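Side-chain contacts in Serine/threonine protein kinase (Mycobacterium tuberculosis, PDB 4ESQ), which is a membrane receptor kinase that probably phosphorylates proteins on serine and threonine using ATP, seen here through its extracellular sensor domain: residues A[41-46]-A[53-58]; A[48-53]-A[129-134]; A[117-120]-A[125-128]; A[142-147]-A[152-157]. All blocks are in the same frame, centred on the assembly; numbering follows the deposited sequence.

How the interactions relate
Starting from the N terminus, interaction 1 closes first: 41-46, carrying the short edge strand 44-45, meets 53-58 after only six intervening residues. Interaction 2 starts within that small loop and shares Ala53 with it, so the two cross; its far partner, 129-134, lies 76 residues on and ties helix 51-54 to strand 125-131. Nested inside the large loop thus closed is interaction 3, the hairpin of strands 117-122 and 125-131, whose first strand neighbours 44-45 in the sheet. Interaction 4 follows in series, pairing strands 141-147 and 154-162. Since 125-131 borders 141-147, interactions 3 and 4 are hairpins side by side in one antiparallel sheet, and interaction 2 sets helix 51-54 against it.

Interaction 1: residues A[41-46]-A[53-58]; sequences SPVTVS and ALYTSQ
A small apolar contact, fringed by a water bridge, sets Val43 and Val45, at the outermost strand 44-45, against the end of helix 51-54 and the loop that follows it. Val45 and Leu54 reach toward each other tip to tip, with Val45 CG1 3.9 Å from Leu54 CD1. The second branch of Val45 is also close to that same methyl, so CD1 meets both. Two residues earlier, Val43 comes at Tyr55 from the opposite direction: its CG2 stands 4.0 Å from Tyr55 CE2, meeting the ring obliquely. With chi1 at 55°, Val43 puts CG2 opposite the backbone N and leaves CG1 between the backbone N and the carbonyl carbon, where it meets Gln58 OE1. The Tyr55 ring is steadied from its own segment, since Leu54 CB sits over the centre of one face. Strand 117-122 adds Val120, which touches Val43, Leu54 and Tyr55.

The Gln58 amide is held at both ends. Its NE2 donates to Thr56 O over 3.0 Å and also bonds Asp39 OD2, while OE1 accepts from Gln51 NE2. Water 1 lies 2.6 Å from Ser41 O and 3.0 Å from Gln58 OE1, although other acceptors compete for its protons. Bonds to both amide atoms fix the flip of Gln58, whose side chain at its nearest is about 5 Å from a bound terbium ion, and present a defined carbonyl oxygen beside the CG1 methyl of Val43.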
loop_
_atom_site.group_PDB
_atom_site.type_symbol
_atom_site.label_atom_id
_atom_site.label_comp_id
_atom_site.label_asym_id
_atom_site.label_seq_id
_atom_site.Cartn_x
_atom_site.Cartn_y
_atom_site.Cartn_z
ATOM N N SER A 41 14.932 4.460 -0.356
ATOM C CA SER A 41 15.475 5.169 0.795
ATOM C C SER A 41 15.609 4.144 1.918
ATOM O O SER A 41 14.722 3.302 2.109
ATOM C CB SER A 41 14.564 6.330 1.202
ATOM O OG SER A 41 13.283 5.855 1.569
ATOM N N PRO A 42 16.728 4.190 2.652
ATOM C CA PRO A 42 16.999 3.118 3.617
ATOM C C PRO A 42 16.013 3.106 4.783
ATOM O O PRO A 42 15.654 4.153 5.311
ATOM C CB PRO A 42 18.408 3.455 4.129
ATOM C CG PRO A 42 18.560 4.917 3.891
ATOM C CD PRO A 42 17.810 5.189 2.614
ATOM N N VAL A 43 15.585 1.913 5.166
ATOM C CA VAL A 43 14.836 1.731 6.396
ATOM C C VAL A 43 15.210 0.375 6.985
ATOM O O VAL A 43 15.417 -0.594 6.255
ATOM C CB VAL A 43 13.319 1.843 6.160
ATOM C CG1 VAL A 43 12.876 0.868 5.082
ATOM C CG2 VAL A 43 12.551 1.621 7.461
ATOM N N THR A 44 15.323 0.323 8.303
ATOM C CA THR A 44 15.717 -0.898 8.985
ATOM C C THR A 44 14.543 -1.406 9.803
ATOM O O THR A 44 14.005 -0.682 10.636
ATOM C CB THR A 44 16.887 -0.621 9.930
ATOM O OG1 THR A 44 17.940 0.025 9.197
ATOM C CG2 THR A 44 17.405 -1.924 10.549
ATOM N N VAL A 45 14.137 -2.643 9.552
ATOM C CA VAL A 45 13.049 -3.252 10.311
ATOM C C VAL A 45 13.605 -4.448 11.060
ATOM O O VAL A 45 14.324 -5.268 10.476
ATOM C CB VAL A 45 11.915 -3.700 9.389
ATOM C CG1 VAL A 45 10.695 -4.124 10.208
ATOM C CG2 VAL A 45 11.555 -2.562 8.449
ATOM N N SER A 46 13.283 -4.531 12.351
ATOM C CA SER A 46 13.833 -5.567 13.227
ATOM C C SER A 46 13.583 -6.963 12.663
ATOM O O SER A 46 14.436 -7.847 12.778
ATOM C CB SER A 46 13.278 -5.434 14.643
ATOM O OG SER A 46 11.864 -5.497 14.663
ATOM N N ALA A 53 5.171 -5.281 4.774
ATOM C CA ALA A 53 3.963 -5.267 5.586
ATOM C C ALA A 53 3.729 -3.886 6.187
ATOM O O ALA A 53 2.632 -3.583 6.646
ATOM C CB ALA A 53 4.039 -6.321 6.674
ATOM N N LEU A 54 4.765 -3.050 6.192
ATOM C CA LEU A 54 4.652 -1.680 6.701
ATOM C C LEU A 54 4.398 -0.636 5.615
ATOM O O LEU A 54 3.645 0.321 5.831
ATOM C CB LEU A 54 5.934 -1.275 7.433
ATOM C CG LEU A 54 6.170 -2.012 8.753
ATOM C CD1 LEU A 54 7.608 -1.881 9.219
ATOM C CD2 LEU A 54 5.195 -1.519 9.810
ATOM N N TYR A 55 5.062 -0.798 4.475
ATOM C CA TYR A 55 5.099 0.240 3.442
ATOM C C TYR A 55 4.845 -0.302 2.036
ATOM O O TYR A 55 5.240 -1.426 1.711
ATOM C CB TYR A 55 6.473 0.915 3.434
ATOM C CG TYR A 55 6.976 1.358 4.791
ATOM C CD1 TYR A 55 6.254 2.269 5.555
ATOM C CD2 TYR A 55 8.177 0.875 5.302
ATOM C CE1 TYR A 55 6.714 2.688 6.797
ATOM C CE2 TYR A 55 8.647 1.289 6.551
ATOM C CZ TYR A 55 7.908 2.197 7.287
ATOM O OH TYR A 55 8.351 2.612 8.523
ATOM N N THR A 56 4.193 0.504 1.199
ATOM C CA THR A 56 3.990 0.133 -0.196
ATOM C C THR A 56 5.225 0.471 -1.012
ATOM O O THR A 56 6.089 1.229 -0.563
ATOM C CB THR A 56 2.819 0.910 -0.830
ATOM O OG1 THR A 56 3.280 2.191 -1.280
ATOM C CG2 THR A 56 1.711 1.113 0.168
ATOM N N SER A 57 5.302 -0.107 -2.209
ATOM C CA SER A 57 6.281 0.311 -3.214
ATOM C C SER A 57 7.743 0.323 -2.770
ATOM O O SER A 57 8.508 1.188 -3.189
ATOM C CB SER A 57 5.926 1.714 -3.731
ATOM O OG SER A 57 4.526 1.883 -3.905
ATOM N N GLN A 58 8.143 -0.640 -1.952
ATOM C CA GLN A 58 9.508 -0.654 -1.446
ATOM C C GLN A 58 10.451 -1.401 -2.380
ATOM O O GLN A 58 10.176 -2.533 -2.783
ATOM C CB GLN A 58 9.551 -1.294 -0.054
ATOM C CG GLN A 58 8.754 -0.520 0.990
ATOM C CD GLN A 58 9.370 0.835 1.279
ATOM O OE1 GLN A 58 10.411 0.923 1.933
ATOM N NE2 GLN A 58 8.748 1.896 0.770
HETATM O O HOH W 1 12.080 3.335 2.250
#

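Interaction 2: residues A[48-53]-A[129-134]; sequences PDCQGA and WTFADV
A backbone carbonyl meets an aromatic edge here: Ala53 O lies in the plane of the Phe131 ring, 3.3 Å from Phe131 CE1, where the ring carries its slightly positive C-H groups. The methyl of the same residue adds to the grip, with Ala53 CB 3.6 Å from CE1 of Phe131 and nearly as close to CZ. Farther round the ring, Cys50 CB comes within 4.1 Å of Phe131 CE2, approaching obliquely. The Cys50 sulfur, 5.4 Å from the centroid of the Phe131 ring and 49° off its normal, makes a sulfur-aromatic contact that is again neither over the face nor at the edge.

Phe131 reaches these partners alone, from strand 125-131. Its chi1 of -67° sets CG opposite the carbonyl carbon and directs the ring toward Cys50 and Ala53. On the other side of the contact, the chain turns tightly: Gln51 N donates to Pro48 O over 3.2 Å, and a weak bond from Ala53 N to Cys50 O follows. That winding brings Cys50 and Ala53 to the same ring. The disulfide from Cys50 to Cys113 locks the turn to the chain leading into strand 117-122, and Phe131 touches Cys113 as well. Leu54 and Val143 also pack on the ring.

All three touching residues are buried, so the chemistry is mostly dispersion around a single phenyl group, with an electrostatic bias: a carbonyl oxygen at the rim would favour this rotation of the ring, in which a C-H edge faces it.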
loop_
_atom_site.group_PDB
_atom_site.type_symbol
_atom_site.label_atom_id
_atom_site.label_comp_id
_atom_site.label_asym_id
_atom_site.label_seq_id
_atom_site.Cartn_x
_atom_site.Cartn_y
_atom_site.Cartn_z
ATOM N N PRO A 48 13.330 -8.024 9.068
ATOM C CA PRO A 48 13.500 -7.398 7.748
ATOM C C PRO A 48 12.375 -7.695 6.758
ATOM O O PRO A 48 12.041 -6.830 5.950
ATOM C CB PRO A 48 14.813 -8.000 7.242
ATOM C CG PRO A 48 15.575 -8.330 8.454
ATOM C CD PRO A 48 14.544 -8.733 9.505
ATOM N N ASP A 49 11.794 -8.890 6.814
ATOM C CA ASP A 49 10.777 -9.254 5.833
ATOM C C ASP A 49 9.410 -8.655 6.150
ATOM O O ASP A 49 8.438 -8.900 5.441
ATOM C CB ASP A 49 10.702 -10.769 5.660
ATOM C CG ASP A 49 11.815 -11.302 4.767
ATOM O OD1 ASP A 49 12.223 -10.575 3.833
ATOM O OD2 ASP A 49 12.289 -12.431 5.001
ATOM N N CYS A 50 9.340 -7.860 7.213
ATOM C CA CYS A 50 8.123 -7.107 7.493
ATOM C C CYS A 50 8.132 -5.723 6.837
ATOM O O CYS A 50 7.197 -4.949 7.028
ATOM C CB CYS A 50 7.890 -6.983 9.001
ATOM S SG CYS A 50 7.595 -8.586 9.775
ATOM N N GLN A 51 9.169 -5.411 6.057
ATOM C CA GLN A 51 9.234 -4.107 5.381
ATOM C C GLN A 51 8.007 -3.870 4.477
ATOM O O GLN A 51 7.410 -2.786 4.484
ATOM C CB GLN A 51 10.534 -3.953 4.571
ATOM C CG GLN A 51 10.707 -2.565 3.940
ATOM C CD GLN A 51 12.096 -2.317 3.369
ATOM O OE1 GLN A 51 13.018 -3.095 3.590
ATOM N NE2 GLN A 51 12.250 -1.213 2.634
ATOM N N GLY A 52 7.641 -4.882 3.694
ATOM C CA GLY A 52 6.492 -4.772 2.809
ATOM C C GLY A 52 5.181 -4.721 3.568
ATOM O O GLY A 52 4.183 -4.181 3.077
ATOM N N ALA A 53 5.171 -5.281 4.774
ATOM C CA ALA A 53 3.963 -5.267 5.586
ATOM C C ALA A 53 3.729 -3.886 6.187
ATOM O O ALA A 53 2.632 -3.583 6.646
ATOM C CB ALA A 53 4.039 -6.321 6.674
ATOM N N TRP A 129 6.074 -0.612 15.877
ATOM C CA TRP A 129 4.762 -0.787 15.259
ATOM C C TRP A 129 4.265 -2.200 15.510
ATOM O O TRP A 129 5.032 -3.156 15.389
ATOM C CB TRP A 129 4.839 -0.553 13.754
ATOM C CG TRP A 129 5.037 0.866 13.351
ATOM C CD1 TRP A 129 6.206 1.582 13.400
ATOM C CD2 TRP A 129 4.047 1.750 12.803
ATOM N NE1 TRP A 129 5.997 2.860 12.921
ATOM C CE2 TRP A 129 4.681 2.985 12.550
ATOM C CE3 TRP A 129 2.683 1.614 12.501
ATOM C CZ2 TRP A 129 3.998 4.080 12.014
ATOM C CZ3 TRP A 129 2.006 2.708 11.971
ATOM C CH2 TRP A 129 2.667 3.920 11.734
ATOM N N THR A 130 2.977 -2.330 15.831
ATOM C CA THR A 130 2.389 -3.629 16.149
ATOM C C THR A 130 1.396 -4.060 15.065
ATOM O O THR A 130 0.477 -3.313 14.755
ATOM C CB THR A 130 1.633 -3.564 17.492
ATOM O OG1 THR A 130 2.514 -3.104 18.527
ATOM C CG2 THR A 130 1.095 -4.925 17.857
ATOM N N PHE A 131 1.586 -5.255 14.501
ATOM C CA PHE A 131 0.670 -5.785 13.487
ATOM C C PHE A 131 -0.488 -6.551 14.126
ATOM O O PHE A 131 -0.295 -7.299 15.090
ATOM C CB PHE A 131 1.398 -6.734 12.542
ATOM C CG PHE A 131 2.423 -6.067 11.691
ATOM C CD1 PHE A 131 2.038 -5.367 10.556
ATOM C CD2 PHE A 131 3.765 -6.150 12.007
ATOM C CE1 PHE A 131 2.989 -4.743 9.749
ATOM C CE2 PHE A 131 4.722 -5.537 11.200
ATOM C CZ PHE A 131 4.326 -4.832 10.078
ATOM N N ALA A 132 -1.680 -6.373 13.563
ATOM C CA ALA A 132 -2.818 -7.226 13.888
ATOM C C ALA A 132 -2.708 -8.505 13.063
ATOM O O ALA A 132 -1.638 -8.826 12.539
ATOM C CB ALA A 132 -4.118 -6.496 13.595
ATOM N N ASP A 133 -3.803 -9.245 12.932
ATOM C CA ASP A 133 -3.777 -10.421 12.071
ATOM C C ASP A 133 -4.033 -10.038 10.611
ATOM O O ASP A 133 -4.648 -9.016 10.317
ATOM C CB ASP A 133 -4.774 -11.486 12.543
ATOM C CG ASP A 133 -4.232 -12.328 13.693
ATOM O OD1 ASP A 133 -3.039 -12.181 14.046
ATOM O OD2 ASP A 133 -4.996 -13.152 14.238
ATOM N N VAL A 134 -3.520 -10.849 9.697
ATOM C CA VAL A 134 -3.757 -10.626 8.284
ATOM C C VAL A 134 -5.190 -11.012 7.949
ATOM O O VAL A 134 -5.664 -12.090 8.319
ATOM C CB VAL A 134 -2.782 -11.441 7.402
ATOM C CG1 VAL A 134 -3.164 -11.308 5.940
ATOM C CG2 VAL A 134 -1.351 -10.980 7.622
#

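Interaction 3: residues A[117-120]-A[125-128]; sequences TVTV and KTYR
Val120 O is gripped twice by the opposite strand: Tyr127 N donates to it over 2.9 Å, and the CA-H of Thr126 adds a weaker contact, with Thr126 CA 3.3 Å from this oxygen. The return bond, Val120 N to Tyr127 O, measures 2.8 Å and is nearly straight at 163°, completing the hydrogen-bonded pair. The next pair, Thr119 with Arg128, is non-hydrogen-bonded. There the CA-H of Arg128 points to Val118 O, with CA 3.2 Å from that oxygen.

Arg128 reaches across the facing strand, its chain bent at chi3 (62°). Crossing Thr117 at about a right angle, it brings NH2 3.5 Å from Thr117 CG2, while NH1 comes 3.3 Å from Thr119 OG1 at an angle too poor for a hydrogen bond. The Thr117 hydroxyl is engaged by Thr130 OG1, and that of Thr126 by Thr121 OG1. On the other face Val120 touches Trp129.

Strands 117-122 and 125-131 thus form a beta hairpin near one edge of the antiparallel sheet, with the short strand 44-45 as outermost neighbour; the segments 117-120 and 125-128 run at 171° to each other.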
loop_
_atom_site.group_PDB
_atom_site.type_symbol
_atom_site.label_atom_id
_atom_site.label_comp_id
_atom_site.label_asym_id
_atom_site.label_seq_id
_atom_site.Cartn_x
_atom_site.Cartn_y
_atom_site.Cartn_z
ATOM N N THR A 117 5.195 -7.110 17.260
ATOM C CA THR A 117 5.685 -5.743 17.239
ATOM C C THR A 117 7.077 -5.736 16.610
ATOM O O THR A 117 7.905 -6.585 16.928
ATOM C CB THR A 117 5.742 -5.136 18.657
ATOM O OG1 THR A 117 4.445 -5.199 19.261
ATOM C CG2 THR A 117 6.193 -3.678 18.598
ATOM N N VAL A 118 7.317 -4.798 15.696
ATOM C CA VAL A 118 8.631 -4.621 15.086
ATOM C C VAL A 118 9.177 -3.228 15.402
ATOM O O VAL A 118 8.407 -2.298 15.681
ATOM C CB VAL A 118 8.593 -4.831 13.543
ATOM C CG1 VAL A 118 8.201 -6.265 13.220
ATOM C CG2 VAL A 118 7.634 -3.840 12.876
ATOM N N THR A 119 10.502 -3.104 15.395
ATOM C CA THR A 119 11.168 -1.820 15.559
ATOM C C THR A 119 11.560 -1.319 14.171
ATOM O O THR A 119 12.102 -2.073 13.362
ATOM C CB THR A 119 12.441 -1.956 16.431
ATOM O OG1 THR A 119 12.103 -2.539 17.696
ATOM C CG2 THR A 119 13.075 -0.608 16.676
ATOM N N VAL A 120 11.275 -0.056 13.887
ATOM C CA VAL A 120 11.593 0.508 12.581
ATOM C C VAL A 120 12.490 1.721 12.747
ATOM O O VAL A 120 12.192 2.616 13.534
ATOM C CB VAL A 120 10.320 0.949 11.840
ATOM C CG1 VAL A 120 10.672 1.459 10.448
ATOM C CG2 VAL A 120 9.340 -0.203 11.756
ATOM N N LYS A 125 15.715 7.875 13.436
ATOM C CA LYS A 125 14.589 7.883 14.362
ATOM C C LYS A 125 13.979 6.485 14.432
ATOM O O LYS A 125 13.751 5.855 13.402
ATOM C CB LYS A 125 13.541 8.902 13.918
ATOM C CG LYS A 125 14.065 10.328 13.846
ATOM C CD LYS A 125 13.027 11.266 13.260
ATOM C CE LYS A 125 12.690 10.886 11.828
ATOM N NZ LYS A 125 11.605 11.737 11.261
ATOM N N THR A 126 13.710 6.014 15.646
ATOM C CA THR A 126 13.241 4.648 15.854
ATOM C C THR A 126 11.858 4.593 16.495
ATOM O O THR A 126 11.611 5.239 17.512
ATOM C CB THR A 126 14.222 3.871 16.735
ATOM O OG1 THR A 126 15.491 3.785 16.074
ATOM C CG2 THR A 126 13.704 2.478 16.997
ATOM N N TYR A 127 10.958 3.820 15.899
ATOM C CA TYR A 127 9.627 3.657 16.459
ATOM C C TYR A 127 9.156 2.215 16.353
ATOM O O TYR A 127 9.629 1.461 15.516
ATOM C CB TYR A 127 8.636 4.613 15.793
ATOM C CG TYR A 127 8.888 6.062 16.146
ATOM C CD1 TYR A 127 8.395 6.602 17.328
ATOM C CD2 TYR A 127 9.632 6.886 15.308
ATOM C CE1 TYR A 127 8.625 7.925 17.664
ATOM C CE2 TYR A 127 9.870 8.214 15.636
ATOM C CZ TYR A 127 9.361 8.726 16.815
ATOM O OH TYR A 127 9.590 10.045 17.153
ATOM N N ARG A 128 8.245 1.831 17.237
ATOM C CA ARG A 128 7.760 0.464 17.245
ATOM C C ARG A 128 6.354 0.426 16.658
ATOM O O ARG A 128 5.558 1.331 16.888
ATOM C CB ARG A 128 7.808 -0.107 18.665
ATOM C CG ARG A 128 9.242 -0.238 19.188
ATOM C CD ARG A 128 9.288 -0.615 20.656
ATOM N NE ARG A 128 8.665 -1.908 20.907
ATOM C CZ ARG A 128 9.309 -3.067 20.846
ATOM N NH1 ARG A 128 10.603 -3.097 20.554
ATOM N NH2 ARG A 128 8.659 -4.195 21.090
#

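Interaction 4: residues A[142-147]-A[152-157]; sequences TVIDTQ and GWECQR
Strands 141-147 and 154-162 pair as an antiparallel beta hairpin in the central sheet, and the main-chain bonds are nearly all straight. Val143 and Arg157 exchange two bonds, as do Asp145 and Cys155; the bonds from Arg157 N to Val143 O and from Asp145 N to Cys155 O are both 2.8 Å. Toward the turn, Gln147 N donates to Trp153 O at 3.1 Å. Across that turn, water 3 gives a proton to Gln147 O and weakly accepts one from Gly152 N.

On the face with Ile144 and Gln156, Thr146 and Glu154 lie side by side, and Thr146 OG1 gives its proton in a short 2.5 Å bond to Glu154 OE2, which takes it on its anti lone pair, the one away from OE1. Ile144 CG1 packs 3.8 Å from Gln156 CG. The Gln156 amide also bonds outside the hairpin, NE2 to Asn178 OD1 and OE1 to Gly181 N.

The other face carries Asp145, whose chi1 of 41° places CG between the backbone N and the carbonyl carbon. OD1 ends up 2.9 Å from Cys155 O, two acceptors facing each other, which may raise the affinity of the acid for a proton. Arg157 passes it by: its guanidinium bonds Gly52 O, Val169 O and, as a salt bridge, Asp168 OD1. Cys155 is disulfide-linked to Cys172 in the neighbouring strand. At the far end water 2 sits 2.8 Å from Thr142 OG1 and accepts from Gln156 NE2 at 3.2 Å.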
loop_
_atom_site.group_PDB
_atom_site.type_symbol
_atom_site.label_atom_id
_atom_site.label_comp_id
_atom_site.label_asym_id
_atom_site.label_seq_id
_atom_site.Cartn_x
_atom_site.Cartn_y
_atom_site.Cartn_z
ATOM N N THR A 142 -5.035 -7.785 3.764
ATOM C CA THR A 142 -4.949 -6.539 4.515
ATOM C C THR A 142 -4.370 -6.814 5.893
ATOM O O THR A 142 -4.467 -7.927 6.411
ATOM C CB THR A 142 -6.322 -5.851 4.709
ATOM O OG1 THR A 142 -7.171 -6.683 5.509
ATOM C CG2 THR A 142 -6.994 -5.567 3.366
ATOM N N VAL A 143 -3.773 -5.794 6.486
ATOM C CA VAL A 143 -3.316 -5.893 7.865
ATOM C C VAL A 143 -3.242 -4.493 8.442
ATOM O O VAL A 143 -2.873 -3.551 7.740
ATOM C CB VAL A 143 -1.940 -6.623 7.991
ATOM C CG1 VAL A 143 -0.827 -5.803 7.342
ATOM C CG2 VAL A 143 -1.607 -6.906 9.465
ATOM N N ILE A 144 -3.621 -4.357 9.710
ATOM C CA ILE A 144 -3.539 -3.075 10.396
ATOM C C ILE A 144 -2.314 -3.045 11.304
ATOM O O ILE A 144 -2.058 -3.991 12.043
ATOM C CB ILE A 144 -4.824 -2.804 11.203
ATOM C CG1 ILE A 144 -5.995 -2.575 10.247
ATOM C CG2 ILE A 144 -4.653 -1.594 12.100
ATOM C CD1 ILE A 144 -7.327 -2.554 10.946
ATOM N N ASP A 145 -1.535 -1.974 11.218
ATOM C CA ASP A 145 -0.406 -1.812 12.125
ATOM C C ASP A 145 -0.592 -0.552 12.954
ATOM O O ASP A 145 -1.137 0.439 12.485
ATOM C CB ASP A 145 0.922 -1.792 11.378
ATOM C CG ASP A 145 0.852 -1.011 10.104
ATOM O OD1 ASP A 145 0.256 0.085 10.124
ATOM O OD2 ASP A 145 1.372 -1.500 9.076
ATOM N N THR A 146 -0.139 -0.605 14.192
ATOM C CA THR A 146 -0.435 0.449 15.150
ATOM C C THR A 146 0.865 1.001 15.695
ATOM O O THR A 146 1.704 0.240 16.180
ATOM C CB THR A 146 -1.271 -0.115 16.309
ATOM O OG1 THR A 146 -2.473 -0.703 15.787
ATOM C CG2 THR A 146 -1.612 0.974 17.318
ATOM N N GLN A 147 1.046 2.316 15.605
ATOM C CA GLN A 147 2.278 2.929 16.090
ATOM C C GLN A 147 2.225 3.082 17.607
ATOM O O GLN A 147 1.221 3.521 18.156
ATOM C CB GLN A 147 2.535 4.291 15.431
ATOM C CG GLN A 147 3.768 4.998 16.009
ATOM C CD GLN A 147 4.209 6.233 15.230
ATOM O OE1 GLN A 147 3.407 6.899 14.585
ATOM N NE2 GLN A 147 5.501 6.534 15.290
ATOM N N GLY A 152 -2.552 6.755 19.096
ATOM C CA GLY A 152 -3.528 5.870 18.485
ATOM C C GLY A 152 -3.463 5.890 16.963
ATOM O O GLY A 152 -4.375 5.387 16.290
ATOM N N TRP A 153 -2.403 6.489 16.424
ATOM C CA TRP A 153 -2.150 6.510 14.976
ATOM C C TRP A 153 -1.978 5.089 14.464
ATOM O O TRP A 153 -1.240 4.296 15.054
ATOM C CB TRP A 153 -0.889 7.335 14.666
ATOM C CG TRP A 153 -0.616 7.557 13.195
ATOM C CD1 TRP A 153 0.301 6.906 12.423
ATOM C CD2 TRP A 153 -1.279 8.488 12.325
ATOM N NE1 TRP A 153 0.264 7.380 11.133
ATOM C CE2 TRP A 153 -0.705 8.347 11.045
ATOM C CE3 TRP A 153 -2.303 9.426 12.505
ATOM C CZ2 TRP A 153 -1.116 9.113 9.952
ATOM C CZ3 TRP A 153 -2.705 10.188 11.424
ATOM C CH2 TRP A 153 -2.116 10.025 10.162
ATOM N N GLU A 154 -2.654 4.764 13.363
ATOM C CA GLU A 154 -2.585 3.418 12.803
ATOM C C GLU A 154 -2.559 3.472 11.292
ATOM O O GLU A 154 -2.894 4.492 10.710
ATOM C CB GLU A 154 -3.793 2.589 13.249
ATOM C CG GLU A 154 -3.830 2.290 14.733
ATOM C CD GLU A 154 -5.018 1.428 15.114
ATOM O OE1 GLU A 154 -6.168 1.895 14.946
ATOM O OE2 GLU A 154 -4.803 0.287 15.581
ATOM N N CYS A 155 -2.147 2.376 10.662
ATOM C CA CYS A 155 -2.214 2.269 9.204
ATOM C C CYS A 155 -2.835 0.941 8.841
ATOM O O CYS A 155 -2.599 -0.059 9.509
ATOM C CB CYS A 155 -0.828 2.353 8.573
ATOM S SG CYS A 155 0.021 3.922 8.788
ATOM N N GLN A 156 -3.643 0.924 7.787
ATOM C CA GLN A 156 -4.020 -0.352 7.194
ATOM C C GLN A 156 -3.304 -0.523 5.868
ATOM O O GLN A 156 -3.323 0.376 5.015
ATOM C CB GLN A 156 -5.527 -0.475 6.976
ATOM C CG GLN A 156 -5.929 -1.881 6.502
ATOM C CD GLN A 156 -7.361 -1.965 6.011
ATOM O OE1 GLN A 156 -7.846 -1.056 5.343
ATOM N NE2 GLN A 156 -8.043 -3.069 6.333
ATOM N N ARG A 157 -2.643 -1.667 5.717
ATOM C CA ARG A 157 -2.051 -2.051 4.441
ATOM C C ARG A 157 -3.060 -2.908 3.685
ATOM O O ARG A 157 -3.742 -3.750 4.278
ATOM C CB ARG A 157 -0.760 -2.851 4.663
ATOM C CG ARG A 157 0.425 -2.026 5.173
ATOM C CD ARG A 157 1.075 -1.220 4.060
ATOM N NE ARG A 157 1.916 -2.022 3.170
ATOM C CZ ARG A 157 1.617 -2.316 1.909
ATOM N NH1 ARG A 157 0.466 -1.896 1.376
ATOM N NH2 ARG A 157 2.462 -3.035 1.175
HETATM O O HOH W 2 -7.068 -5.507 8.094
HETATM O O HOH W 3 0.546 6.308 18.131
#